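Local coordinates for protein endonuclease 8-like L720 (Acanthamoeba polyphaga mimivirus, PDB 4MB7) that is an endonuclease VIII-like protein of the formamidopyrimidine-DNA glycosylase family, with an H2TH domain and a zinc ion bound near its C-terminus, at residues 139-144 and 217-222; 165-170 and 187-192; 175-180 and 213-218; 195-200 and 256-261. All coordinates share one frame; numbering follows the deposited sequence. Where two conformers were deposited one is given.

Contact 1 of 4, residues 139-144 and 217-222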
loop_
_atom_site.group_PDB
_atom_site.type_symbol
_atom_site.label_atom_id
_atom_site.label_comp_id
_atom_site.label_asym_id
_atom_site.label_seq_id
_atom_site.Cartn_x
_atom_site.Cartn_y
_atom_site.Cartn_z
ATOM N N TYR A 139 -11.265 -2.834 3.304
ATOM C CA TYR A 139 -10.742 -4.059 2.705
ATOM C C TYR A 139 -9.238 -4.188 2.910
ATOM O O TYR A 139 -8.637 -5.200 2.544
ATOM C CB TYR A 139 -11.069 -4.106 1.208
ATOM C CG TYR A 139 -12.543 -3.977 0.892
ATOM C CD1 TYR A 139 -13.506 -4.517 1.736
ATOM C CD2 TYR A 139 -12.971 -3.313 -0.251
ATOM C CE1 TYR A 139 -14.855 -4.399 1.449
ATOM C CE2 TYR A 139 -14.317 -3.189 -0.545
ATOM C CZ TYR A 139 -15.254 -3.734 0.308
ATOM O OH TYR A 139 -16.594 -3.614 0.018
ATOM N N ASP A 140 -8.635 -3.152 3.486
ATOM C CA ASP A 140 -7.203 -3.124 3.756
ATOM C C ASP A 140 -6.915 -3.916 5.029
ATOM O O ASP A 140 -7.321 -3.520 6.119
ATOM C CB ASP A 140 -6.734 -1.670 3.913
ATOM C CG ASP A 140 -5.217 -1.533 4.014
ATOM O OD1 ASP A 140 -4.540 -2.453 4.522
ATOM O OD2 ASP A 140 -4.697 -0.480 3.588
ATOM N N LEU A 141 -6.203 -5.028 4.876
ATOM C CA LEU A 141 -5.910 -5.928 5.990
ATOM C C LEU A 141 -5.100 -5.284 7.115
ATOM O O LEU A 141 -5.133 -5.753 8.251
ATOM C CB LEU A 141 -5.190 -7.180 5.482
ATOM C CG LEU A 141 -6.025 -8.121 4.610
ATOM C CD1 LEU A 141 -5.132 -9.126 3.908
ATOM C CD2 LEU A 141 -7.068 -8.835 5.449
ATOM N N SER A 142 -4.376 -4.213 6.804
ATOM C CA SER A 142 -3.552 -3.543 7.806
ATOM C C SER A 142 -4.229 -2.308 8.396
ATOM O O SER A 142 -3.718 -1.707 9.338
ATOM C CB SER A 142 -2.200 -3.146 7.210
ATOM O OG SER A 142 -2.340 -2.042 6.333
ATOM N N ASN A 143 -5.373 -1.928 7.837
ATOM C CA ASN A 143 -6.055 -0.706 8.251
ATOM C C ASN A 143 -6.952 -0.932 9.466
ATOM O O ASN A 143 -7.631 -1.949 9.563
ATOM C CB ASN A 143 -6.882 -0.146 7.092
ATOM C CG ASN A 143 -7.245 1.312 7.282
ATOM O OD1 ASN A 143 -8.063 1.655 8.133
ATOM N ND2 ASN A 143 -6.645 2.180 6.473
ATOM N N ASN A 144 -6.955 0.024 10.389
ATOM C CA ASN A 144 -7.798 -0.069 11.579
ATOM C C ASN A 144 -9.295 -0.030 11.267
ATOM O O ASN A 144 -10.120 -0.351 12.117
ATOM C CB ASN A 144 -7.436 1.024 12.587
ATOM C CG ASN A 144 -6.173 0.705 13.363
ATOM O OD1 ASN A 144 -5.942 -0.440 13.751
ATOM N ND2 ASN A 144 -5.346 1.719 13.592
ATOM N N LYS A 217 -1.688 -12.546 9.276
ATOM C CA LYS A 217 -0.690 -12.968 10.254
ATOM C C LYS A 217 0.688 -12.393 9.933
ATOM O O LYS A 217 1.371 -11.871 10.813
ATOM C CB LYS A 217 -0.620 -14.495 10.321
ATOM C CG LYS A 217 0.294 -15.031 11.410
ATOM C CD LYS A 217 1.567 -15.625 10.831
ATOM C CE LYS A 217 1.255 -16.749 9.861
ATOM N NZ LYS A 217 2.494 -17.390 9.340
ATOM N N ILE A 218 1.084 -12.494 8.668
ATOM C CA ILE A 218 2.369 -11.979 8.210
ATOM C C ILE A 218 2.431 -10.454 8.322
ATOM O O ILE A 218 3.464 -9.891 8.692
ATOM C CB ILE A 218 2.658 -12.427 6.761
ATOM C CG1 ILE A 218 2.661 -13.955 6.679
ATOM C CG2 ILE A 218 3.987 -11.869 6.276
ATOM C CD1 ILE A 218 2.729 -14.498 5.269
ATOM N N ILE A 219 1.320 -9.790 8.011
ATOM C CA ILE A 219 1.227 -8.344 8.178
ATOM C C ILE A 219 1.394 -7.966 9.649
ATOM O O ILE A 219 2.087 -6.999 9.977
ATOM C CB ILE A 219 -0.106 -7.794 7.632
ATOM C CG1 ILE A 219 -0.134 -7.901 6.107
ATOM C CG2 ILE A 219 -0.312 -6.343 8.060
ATOM C CD1 ILE A 219 -1.480 -7.575 5.495
ATOM N N ASP A 220 0.770 -8.743 10.530
ATOM C CA ASP A 220 0.910 -8.544 11.972
ATOM C C ASP A 220 2.362 -8.704 12.415
ATOM O O ASP A 220 2.858 -7.929 13.234
ATOM C CB ASP A 220 0.036 -9.535 12.745
ATOM C CG ASP A 220 -1.443 -9.228 12.630
ATOM O OD1 ASP A 220 -1.800 -8.077 12.299
ATOM O OD2 ASP A 220 -2.251 -10.147 12.884
ATOM N N LEU A 221 3.030 -9.722 11.880
ATOM C CA LEU A 221 4.426 -9.987 12.207
ATOM C C LEU A 221 5.331 -8.853 11.736
ATOM O O LEU A 221 6.228 -8.428 12.458
ATOM C CB LEU A 221 4.886 -11.311 11.590
ATOM C CG LEU A 221 4.329 -12.596 12.206
ATOM C CD1 LEU A 221 4.779 -13.811 11.406
ATOM C CD2 LEU A 221 4.761 -12.721 13.658
ATOM N N LEU A 222 5.089 -8.371 10.520
ATOM C CA LEU A 222 5.849 -7.252 9.979
ATOM C C LEU A 222 5.640 -5.995 10.812
ATOM O O LEU A 222 6.578 -5.235 11.046
ATOM C CB LEU A 222 5.464 -6.992 8.522
ATOM C CG LEU A 222 6.018 -7.977 7.492
ATOM C CD1 LEU A 222 5.288 -7.834 6.171
ATOM C CD2 LEU A 222 7.511 -7.756 7.302
HETATM O O HOH W 1 -3.175 -5.765 10.521
#
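Ser142, which packs against Ile219, holds Asp140 OD1 with two groups at once. Its hydroxyl OG lies 2.9 Å from Asp140 OD1 and meets the syn side of that oxygen. The backbone amide comes to the anti side, with Ser142 N also 2.9 Å from Asp140 OD1 and an N-H...O angle of 154°. Both donors approach from the same face of the carboxylate, tilted from its plane. The amide bond closes an Asx turn, laid over a type I beta turn from Asp140 to Asn143. The other carboxylate oxygen, Asp140 OD2, accepts from the backbone N of Gly48, so the turn is also tied to the N-terminal part of the chain.

Ile219 of helix 205-230 meets this turn with both branches. CD1 at the end of the longer branch touches Leu141 CB at 3.7 Å. The CG2 methyl packs on Ser142 CB at 3.8 Å. CG2 stands anti to the helix backbone N, while CG1 takes the place beside it (chi1 -69°), and the two branches therefore reach neighbouring residues of the turn. A water lies between Leu141 O, at 3.0 Å, and Asp220 OD1, at 3.2 Å. Other acceptors surround this water, and its two protons cannot serve them all.

The two bonds from Ser142 to Asp140 thus shape the turn from within. The direct touching with the helix is apolar and buried, and a water bridges beside it.

Contact 2 of 4, residues 165-170 and 187-192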
loop_
_atom_site.group_PDB
_atom_site.type_symbol
_atom_site.label_atom_id
_atom_site.label_comp_id
_atom_site.label_asym_id
_atom_site.label_seq_id
_atom_site.Cartn_x
_atom_site.Cartn_y
_atom_site.Cartn_z
ATOM N N GLU A 165 -8.087 -16.609 -13.519
ATOM C CA GLU A 165 -6.687 -16.217 -13.368
ATOM C C GLU A 165 -5.984 -16.975 -12.244
ATOM O O GLU A 165 -6.631 -17.549 -11.368
ATOM C CB GLU A 165 -6.554 -14.705 -13.165
ATOM C CG GLU A 165 -7.194 -14.174 -11.894
ATOM C CD GLU A 165 -6.969 -12.685 -11.718
ATOM O OE1 GLU A 165 -6.396 -12.058 -12.633
ATOM O OE2 GLU A 165 -7.360 -12.139 -10.664
ATOM N N ILE A 166 -4.655 -16.980 -12.280
ATOM C CA ILE A 166 -3.867 -17.657 -11.257
ATOM C C ILE A 166 -3.942 -16.906 -9.931
ATOM O O ILE A 166 -4.245 -15.712 -9.901
ATOM C CB ILE A 166 -2.394 -17.817 -11.677
ATOM C CG1 ILE A 166 -1.718 -16.452 -11.804
ATOM C CG2 ILE A 166 -2.294 -18.592 -12.984
ATOM C CD1 ILE A 166 -0.215 -16.535 -11.942
ATOM N N ILE A 167 -3.658 -17.610 -8.839
ATOM C CA ILE A 167 -3.828 -17.056 -7.497
ATOM C C ILE A 167 -2.926 -15.849 -7.211
ATOM O O ILE A 167 -3.350 -14.904 -6.548
ATOM C CB ILE A 167 -3.671 -18.144 -6.397
ATOM C CG1 ILE A 167 -3.994 -17.569 -5.015
ATOM C CG2 ILE A 167 -2.280 -18.758 -6.423
ATOM C CD1 ILE A 167 -5.391 -17.004 -4.906
ATOM N N THR A 168 -1.698 -15.875 -7.723
ATOM C CA THR A 168 -0.768 -14.760 -7.543
ATOM C C THR A 168 -1.331 -13.457 -8.116
ATOM O O THR A 168 -1.244 -12.404 -7.482
ATOM C CB THR A 168 0.614 -15.054 -8.168
ATOM O OG1 THR A 168 1.334 -15.967 -7.332
ATOM C CG2 THR A 168 1.430 -13.773 -8.310
ATOM N N ASP A 169 -1.935 -13.540 -9.294
ATOM C CA ASP A 169 -2.556 -12.393 -9.935
ATOM C C ASP A 169 -3.697 -11.855 -9.096
ATOM O O ASP A 169 -3.853 -10.657 -8.958
ATOM C CB ASP A 169 -3.095 -12.762 -11.316
ATOM C CG ASP A 169 -2.048 -12.657 -12.407
ATOM O OD1 ASP A 169 -0.919 -12.204 -12.131
ATOM O OD2 ASP A 169 -2.362 -13.033 -13.556
ATOM N N PHE A 170 -4.494 -12.753 -8.535
ATOM C CA PHE A 170 -5.649 -12.363 -7.735
ATOM C C PHE A 170 -5.242 -11.747 -6.396
ATOM O O PHE A 170 -5.876 -10.803 -5.925
ATOM C CB PHE A 170 -6.583 -13.557 -7.518
ATOM C CG PHE A 170 -7.862 -13.206 -6.816
ATOM C CD1 PHE A 170 -8.719 -12.255 -7.342
ATOM C CD2 PHE A 170 -8.215 -13.839 -5.636
ATOM C CE1 PHE A 170 -9.899 -11.932 -6.701
ATOM C CE2 PHE A 170 -9.396 -13.522 -4.990
ATOM C CZ PHE A 170 -10.239 -12.568 -5.523
ATOM N N GLU A 187 4.795 -15.228 0.337
ATOM C CA GLU A 187 4.985 -15.730 1.693
ATOM C C GLU A 187 3.719 -16.428 2.183
ATOM O O GLU A 187 3.783 -17.471 2.836
ATOM C CB GLU A 187 5.362 -14.597 2.649
ATOM C CG GLU A 187 6.802 -14.123 2.522
ATOM C CD GLU A 187 7.801 -15.150 3.023
ATOM O OE1 GLU A 187 7.474 -15.890 3.973
ATOM O OE2 GLU A 187 8.915 -15.215 2.463
ATOM N N ALA A 188 2.567 -15.849 1.859
ATOM C CA ALA A 188 1.287 -16.423 2.254
ATOM C C ALA A 188 1.023 -17.728 1.511
ATOM O O ALA A 188 0.533 -18.696 2.092
ATOM C CB ALA A 188 0.164 -15.438 2.002
ATOM N N LEU A 189 1.352 -17.745 0.224
ATOM C CA LEU A 189 1.139 -18.928 -0.600
ATOM C C LEU A 189 1.976 -20.111 -0.123
ATOM O O LEU A 189 1.516 -21.253 -0.152
ATOM C CB LEU A 189 1.412 -18.624 -2.074
ATOM C CG LEU A 189 0.290 -17.872 -2.793
ATOM C CD1 LEU A 189 0.713 -17.466 -4.194
ATOM C CD2 LEU A 189 -0.980 -18.713 -2.836
ATOM N N TYR A 190 3.199 -19.840 0.325
ATOM C CA TYR A 190 4.031 -20.898 0.883
ATOM C C TYR A 190 3.491 -21.371 2.226
ATOM O O TYR A 190 3.497 -22.563 2.523
ATOM C CB TYR A 190 5.486 -20.456 1.047
ATOM C CG TYR A 190 6.307 -21.507 1.757
ATOM C CD1 TYR A 190 6.708 -22.659 1.095
ATOM C CD2 TYR A 190 6.650 -21.366 3.097
ATOM C CE1 TYR A 190 7.440 -23.634 1.737
ATOM C CE2 TYR A 190 7.386 -22.341 3.750
ATOM C CZ TYR A 190 7.776 -23.473 3.062
ATOM O OH TYR A 190 8.508 -24.451 3.695
ATOM N N ASP A 191 3.033 -20.422 3.034
ATOM C CA ASP A 191 2.494 -20.717 4.358
ATOM C C ASP A 191 1.274 -21.635 4.261
ATOM O O ASP A 191 1.005 -22.424 5.167
ATOM C CB ASP A 191 2.121 -19.412 5.065
ATOM C CG ASP A 191 1.910 -19.589 6.556
ATOM O OD1 ASP A 191 2.491 -20.528 7.137
ATOM O OD2 ASP A 191 1.171 -18.775 7.149
ATOM N N CYS A 192 0.547 -21.531 3.153
ATOM C CA CYS A 192 -0.667 -22.311 2.952
ATOM C C CYS A 192 -0.468 -23.459 1.965
ATOM O O CYS A 192 -1.431 -24.119 1.580
ATOM C CB CYS A 192 -1.805 -21.410 2.474
ATOM S SG CYS A 192 -2.186 -20.045 3.595
#
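Leu189 sits opposite Ile167 and Thr168, joining two helices of the H2TH domain. It lies near the end of helix 182-191, and its partners lie in the first turn of the short helix 167-171, just after Ile166 at the N-cap position. Of the three, Leu189 has the most surface buried here.

Both of its methyls are used. CD2 fits against the two branches of Ile167, 3.8 Å from Ile167 CG2 and 3.9 Å from Ile167 CG1. CD1 also reaches that CG2 methyl, at 3.9 Å. The two side chains run past each other in opposite directions, so they touch along their flanks. Ile167 CG1 is anti to its backbone N (chi1 -174°), which leaves CG2 on the flank that Leu189 meets with both methyls.

Thr168 crosses Leu189 at about a right angle. Its hydroxyl is hydrogen-bonded to Gln185 OE1, one turn earlier on helix 182-191. A polar tie between the helices therefore lies beside the apolar one. Pro196 also touches Thr168, and Ala188 turns to helix 205-230.

The hydroxyl bound to Gln185 also borders the leucine, with Thr168 OG1 3.5 Å from Leu189 CD1.

Contact 3 of 4, residues 175-180 and 213-218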
loop_
_atom_site.group_PDB
_atom_site.type_symbol
_atom_site.label_atom_id
_atom_site.label_comp_id
_atom_site.label_asym_id
_atom_site.label_seq_id
_atom_site.Cartn_x
_atom_site.Cartn_y
_atom_site.Cartn_z
ATOM N N GLU A 175 -8.113 -4.108 -5.848
ATOM C CA GLU A 175 -9.518 -3.885 -5.544
ATOM C C GLU A 175 -9.956 -4.806 -4.407
ATOM O O GLU A 175 -10.789 -4.435 -3.580
ATOM C CB GLU A 175 -10.385 -4.122 -6.782
ATOM C CG GLU A 175 -11.875 -3.972 -6.528
ATOM C CD GLU A 175 -12.698 -4.077 -7.794
ATOM O OE1 GLU A 175 -12.102 -4.101 -8.891
ATOM O OE2 GLU A 175 -13.942 -4.135 -7.693
ATOM N N TYR A 176 -9.372 -5.999 -4.361
ATOM C CA TYR A 176 -9.780 -7.017 -3.394
ATOM C C TYR A 176 -8.777 -7.227 -2.261
ATOM O O TYR A 176 -9.157 -7.583 -1.146
ATOM C CB TYR A 176 -10.083 -8.335 -4.110
ATOM C CG TYR A 176 -11.257 -8.219 -5.052
ATOM C CD1 TYR A 176 -12.559 -8.280 -4.574
ATOM C CD2 TYR A 176 -11.067 -8.028 -6.415
ATOM C CE1 TYR A 176 -13.637 -8.160 -5.423
ATOM C CE2 TYR A 176 -12.142 -7.911 -7.274
ATOM C CZ TYR A 176 -13.425 -7.978 -6.772
ATOM O OH TYR A 176 -14.502 -7.863 -7.619
ATOM N N PHE A 177 -7.499 -7.003 -2.548
ATOM C CA PHE A 177 -6.462 -7.077 -1.524
ATOM C C PHE A 177 -5.611 -5.808 -1.502
ATOM O O PHE A 177 -4.400 -5.871 -1.728
ATOM C CB PHE A 177 -5.564 -8.295 -1.754
ATOM C CG PHE A 177 -6.280 -9.611 -1.631
ATOM C CD1 PHE A 177 -6.866 -10.204 -2.738
ATOM C CD2 PHE A 177 -6.362 -10.258 -0.408
ATOM C CE1 PHE A 177 -7.524 -11.415 -2.627
ATOM C CE2 PHE A 177 -7.018 -11.472 -0.290
ATOM C CZ PHE A 177 -7.598 -12.050 -1.402
ATOM N N PRO A 178 -6.235 -4.650 -1.221
ATOM C CA PRO A 178 -5.468 -3.401 -1.232
ATOM C C PRO A 178 -4.378 -3.402 -0.162
ATOM O O PRO A 178 -4.672 -3.592 1.016
ATOM C CB PRO A 178 -6.526 -2.337 -0.925
ATOM C CG PRO A 178 -7.591 -3.064 -0.181
ATOM C CD PRO A 178 -7.623 -4.444 -0.765
ATOM N N GLY A 179 -3.132 -3.205 -0.579
ATOM C CA GLY A 179 -2.015 -3.183 0.347
ATOM C C GLY A 179 -1.105 -4.384 0.191
ATOM O O GLY A 179 0.072 -4.338 0.550
ATOM N N VAL A 180 -1.653 -5.469 -0.345
ATOM C CA VAL A 180 -0.878 -6.688 -0.548
ATOM C C VAL A 180 0.071 -6.533 -1.732
ATOM O O VAL A 180 -0.341 -6.138 -2.822
ATOM C CB VAL A 180 -1.797 -7.907 -0.770
ATOM C CG1 VAL A 180 -0.974 -9.146 -1.114
ATOM C CG2 VAL A 180 -2.649 -8.152 0.465
ATOM N N ASN A 213 -6.106 -15.585 6.462
ATOM C CA ASN A 213 -5.529 -15.650 7.799
ATOM C C ASN A 213 -4.011 -15.531 7.752
ATOM O O ASN A 213 -3.403 -14.867 8.591
ATOM C CB ASN A 213 -5.936 -16.944 8.508
ATOM C CG ASN A 213 -7.408 -16.963 8.890
ATOM O OD1 ASN A 213 -8.166 -17.820 8.447
ATOM N ND2 ASN A 213 -7.813 -16.016 9.724
ATOM N N SER A 214 -3.408 -16.175 6.758
ATOM C CA SER A 214 -1.964 -16.132 6.575
ATOM C C SER A 214 -1.492 -14.723 6.241
ATOM O O SER A 214 -0.509 -14.243 6.802
ATOM C CB SER A 214 -1.537 -17.100 5.470
ATOM O OG SER A 214 -0.141 -17.019 5.237
ATOM N N LEU A 215 -2.198 -14.069 5.323
ATOM C CA LEU A 215 -1.868 -12.703 4.928
ATOM C C LEU A 215 -1.884 -11.762 6.126
ATOM O O LEU A 215 -0.939 -11.005 6.345
ATOM C CB LEU A 215 -2.836 -12.204 3.852
ATOM C CG LEU A 215 -2.617 -12.725 2.432
ATOM C CD1 LEU A 215 -3.803 -12.375 1.548
ATOM C CD2 LEU A 215 -1.330 -12.156 1.850
ATOM N N LYS A 216 -2.951 -11.829 6.914
ATOM C CA LYS A 216 -3.074 -10.947 8.068
ATOM C C LYS A 216 -2.034 -11.268 9.139
ATOM O O LYS A 216 -1.540 -10.364 9.816
ATOM C CB LYS A 216 -4.488 -10.987 8.652
ATOM C CG LYS A 216 -4.770 -9.852 9.626
ATOM C CD LYS A 216 -6.252 -9.717 9.926
ATOM C CE LYS A 216 -6.527 -8.474 10.761
ATOM N NZ LYS A 216 -7.969 -8.342 11.112
ATOM N N LYS A 217 -1.688 -12.546 9.276
ATOM C CA LYS A 217 -0.690 -12.968 10.254
ATOM C C LYS A 217 0.688 -12.393 9.933
ATOM O O LYS A 217 1.371 -11.871 10.813
ATOM C CB LYS A 217 -0.620 -14.495 10.321
ATOM C CG LYS A 217 0.294 -15.031 11.410
ATOM C CD LYS A 217 1.567 -15.625 10.831
ATOM C CE LYS A 217 1.255 -16.749 9.861
ATOM N NZ LYS A 217 2.494 -17.390 9.340
ATOM N N ILE A 218 1.084 -12.494 8.668
ATOM C CA ILE A 218 2.369 -11.979 8.210
ATOM C C ILE A 218 2.431 -10.454 8.322
ATOM O O ILE A 218 3.464 -9.891 8.692
ATOM C CB ILE A 218 2.658 -12.427 6.761
ATOM C CG1 ILE A 218 2.661 -13.955 6.679
ATOM C CG2 ILE A 218 3.987 -11.869 6.276
ATOM C CD1 ILE A 218 2.729 -14.498 5.269
#
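The H2TH, or helix-two-turn-helix, element gives this domain its name, and Phe177 and Val180 belong to a stretch consistent with its connecting turns. They lie between helices 167-171 and 182-191, and both rest on Leu215 of the long helix 205-230. A type II beta turn runs from Phe177 to Val180, closed by a hydrogen bond of 3.1 Å from Val180 N to Phe177 O. Gly179 takes the third position of the turn with a positive phi of 111°, where a CB would press on the carbonyl oxygen of Pro178. The turn is further fixed by Gln174, whose side chain binds both Gly179 N and Val180 O.

Leu215 divides its two methyls between the ends of the turn. CD1 lies near the CD2-CE2 bond of the Phe177 ring, 3.8 Å from Phe177 CE2 and 3.9 Å from Phe177 CD2. It comes in obliquely, and the two side chains cross at about a right angle. The other methyl is a little farther from its partner, with Leu215 CD2 4.2 Å from Val180 CG1. Leu215 CG lies anti to the carbonyl carbon (chi1 -77°), and the fork beyond it puts one methyl near each end of the turn. These contacts are wholly apolar and buried.

Helices surround the contact. Phe177 is stacked edge-to-face with Phe170 of helix 167-171 and touches Leu155 of helix 148-161. Leu215 also touches Ala188 of helix 182-191 and Leu141 in the loop before helix 148-161.

Contact 4 of 4, residues 195-200 and 256-261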
loop_
_atom_site.group_PDB
_atom_site.type_symbol
_atom_site.label_atom_id
_atom_site.label_comp_id
_atom_site.label_asym_id
_atom_site.label_seq_id
_atom_site.Cartn_x
_atom_site.Cartn_y
_atom_site.Cartn_z
ATOM N N LEU A 195 0.225 -23.678 -4.693
ATOM C CA LEU A 195 1.027 -23.350 -5.867
ATOM C C LEU A 195 0.553 -22.031 -6.470
ATOM O O LEU A 195 -0.639 -21.857 -6.721
ATOM C CB LEU A 195 0.932 -24.468 -6.906
ATOM C CG LEU A 195 1.936 -24.422 -8.061
ATOM C CD1 LEU A 195 3.346 -24.679 -7.553
ATOM C CD2 LEU A 195 1.559 -25.421 -9.145
ATOM N N PRO A 196 1.486 -21.092 -6.695
ATOM C CA PRO A 196 1.152 -19.773 -7.249
ATOM C C PRO A 196 0.479 -19.860 -8.615
ATOM O O PRO A 196 -0.279 -18.964 -8.983
ATOM C CB PRO A 196 2.519 -19.096 -7.378
ATOM C CG PRO A 196 3.359 -19.756 -6.350
ATOM C CD PRO A 196 2.910 -21.188 -6.332
ATOM N N LEU A 197 0.749 -20.935 -9.349
ATOM C CA LEU A 197 0.207 -21.109 -10.692
ATOM C C LEU A 197 -1.208 -21.682 -10.680
ATOM O O LEU A 197 -1.852 -21.782 -11.724
ATOM C CB LEU A 197 1.129 -22.003 -11.523
ATOM C CG LEU A 197 2.556 -21.485 -11.712
ATOM C CD1 LEU A 197 3.442 -22.551 -12.335
ATOM C CD2 LEU A 197 2.552 -20.224 -12.561
ATOM N N LYS A 198 -1.687 -22.058 -9.499
ATOM C CA LYS A 198 -3.023 -22.630 -9.368
ATOM C C LYS A 198 -4.088 -21.576 -9.642
ATOM O O LYS A 198 -3.965 -20.432 -9.206
ATOM C CB LYS A 198 -3.211 -23.224 -7.968
ATOM C CG LYS A 198 -4.459 -24.071 -7.808
ATOM C CD LYS A 198 -4.478 -24.762 -6.453
ATOM C CE LYS A 198 -5.631 -25.748 -6.351
ATOM N NZ LYS A 198 -5.639 -26.467 -5.047
ATOM N N LYS A 199 -5.130 -21.958 -10.370
ATOM C CA LYS A 199 -6.209 -21.029 -10.691
ATOM C C LYS A 199 -7.113 -20.780 -9.491
ATOM O O LYS A 199 -7.277 -21.648 -8.633
ATOM C CB LYS A 199 -7.030 -21.529 -11.880
ATOM C CG LYS A 199 -6.307 -21.447 -13.214
ATOM C CD LYS A 199 -7.229 -21.811 -14.366
ATOM N N VAL A 200 -7.697 -19.587 -9.445
ATOM C CA VAL A 200 -8.580 -19.179 -8.358
ATOM C C VAL A 200 -9.754 -20.143 -8.175
ATOM O O VAL A 200 -10.126 -20.477 -7.049
ATOM C CB VAL A 200 -9.117 -17.749 -8.594
ATOM C CG1 VAL A 200 -10.211 -17.406 -7.597
ATOM C CG2 VAL A 200 -7.981 -16.739 -8.520
ATOM N N LYS A 256 10.723 -17.344 -10.748
ATOM C CA LYS A 256 10.484 -16.765 -12.068
ATOM C C LYS A 256 9.304 -15.795 -12.052
ATOM O O LYS A 256 8.549 -15.736 -11.081
ATOM C CB LYS A 256 10.228 -17.865 -13.101
ATOM C CG LYS A 256 8.847 -18.499 -13.001
ATOM N N LYS A 257 9.151 -15.041 -13.137
ATOM C CA LYS A 257 8.021 -14.130 -13.292
ATOM C C LYS A 257 6.804 -14.885 -13.806
ATOM O O LYS A 257 6.901 -15.659 -14.757
ATOM C CB LYS A 257 8.371 -12.990 -14.251
ATOM C CG LYS A 257 9.475 -12.072 -13.755
ATOM N N ILE A 258 5.656 -14.662 -13.174
ATOM C CA ILE A 258 4.439 -15.378 -13.536
ATOM C C ILE A 258 3.235 -14.450 -13.643
ATOM O O ILE A 258 3.258 -13.322 -13.151
ATOM C CB ILE A 258 4.110 -16.484 -12.513
ATOM C CG1 ILE A 258 3.934 -15.881 -11.119
ATOM C CG2 ILE A 258 5.196 -17.549 -12.502
ATOM C CD1 ILE A 258 3.544 -16.888 -10.064
ATOM N N GLY A 259 2.182 -14.940 -14.288
ATOM C CA GLY A 259 0.941 -14.200 -14.406
ATOM C C GLY A 259 1.019 -13.023 -15.355
ATOM O O GLY A 259 2.080 -12.714 -15.898
ATOM N N LEU A 260 -0.118 -12.364 -15.554
ATOM C CA LEU A 260 -0.185 -11.187 -16.407
ATOM C C LEU A 260 0.583 -10.028 -15.780
ATOM O O LEU A 260 1.058 -9.133 -16.480
ATOM C CB LEU A 260 -1.643 -10.785 -16.641
ATOM C CG LEU A 260 -2.550 -11.869 -17.226
ATOM N N ARG A 261 0.703 -10.054 -14.457
ATOM C CA ARG A 261 1.357 -9.009 -13.634
ATOM C C ARG A 261 2.920 -9.162 -13.823
ATOM O O ARG A 261 3.668 -8.226 -13.535
ATOM C CB ARG A 261 0.911 -9.004 -12.171
ATOM C CG ARG A 261 -0.550 -8.625 -11.979
ATOM C CD ARG A 261 -0.922 -8.564 -10.507
ATOM N NE ARG A 261 -2.328 -8.224 -10.308
ATOM C CZ ARG A 261 -2.810 -6.985 -10.316
ATOM N NH1 ARG A 261 -1.997 -5.953 -10.508
ATOM N NH2 ARG A 261 -4.105 -6.775 -10.127
#
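A type I beta turn from Leu195 to Lys198 has Pro196 and Leu197 at its two middle positions, and both touch Ile258 at the end of strand 254-258. The turn is closed by Lys198 N, 3.0 Å from Leu195 O. Leu197 CA and Ile258 CA come within 7.7 Å, so the backbones stay apart and side chains bridge them.

Ile258 is the shared partner. Its longer branch ends at the proline ring, with Ile258 CD1 3.6 Å from Pro196 CB. Its CG2 methyl meets the end of the leucine, 3.8 Å from Leu197 CD2. The same leucine methyl lies 4.1 Å from Ile258 CB, at the root of the fork. CG1 stands between the backbone N and the carbonyl carbon (chi1 59°), and CG2 beside the N. The two branches thereby part to meet successive residues of the turn. Leu197 and Ile258 cross at a slant. Pro196 and Ile258 are buried, but Leu197 is exposed to solvent.

Strand 254-258 pairs antiparallel with strand 263-267 in a hairpin of the zinc-bearing region, whose metal ligands are Cys247, His251, Cys268 and Cys271. The Pro196 side chain is about 11 Å from the zinc ion and also touches Trp267 on the hairpin's second strand. Beyond Ile258 the chain is tied back by Leu260 N, which bonds to Asp169 OD2.

Direct touching between the turn and the strand is thus purely apolar, with solvent at its leucine side. Ile258 is one of several links between the hairpin and the H2TH domain.

Overall arrangement
Contacts 1, 2 and 3 are buried, and contact 4 is partly open at Leu197. Contacts 1 and 3 use the same helix, 205-230, and their centres are about 6 Å apart; Leu141 and Leu215 touch between them. Contact 2 joins this group through Asp191, in a salt bridge with Lys217 and probably hydrogen-bonded to Ser214. It also borders contact 4, where Ile167 N probably bonds to Lys198 O. Contacts 1 and 4 do not touch. Each contact centres on one branched aliphatic residue. Their settings differ. Contact 1 adds a water and an Asx turn, contact 2 a threonine hydroxyl bonded within the domain, contact 3 an aromatic ring, and contact 4 leads to the hairpin of the zinc-bearing region.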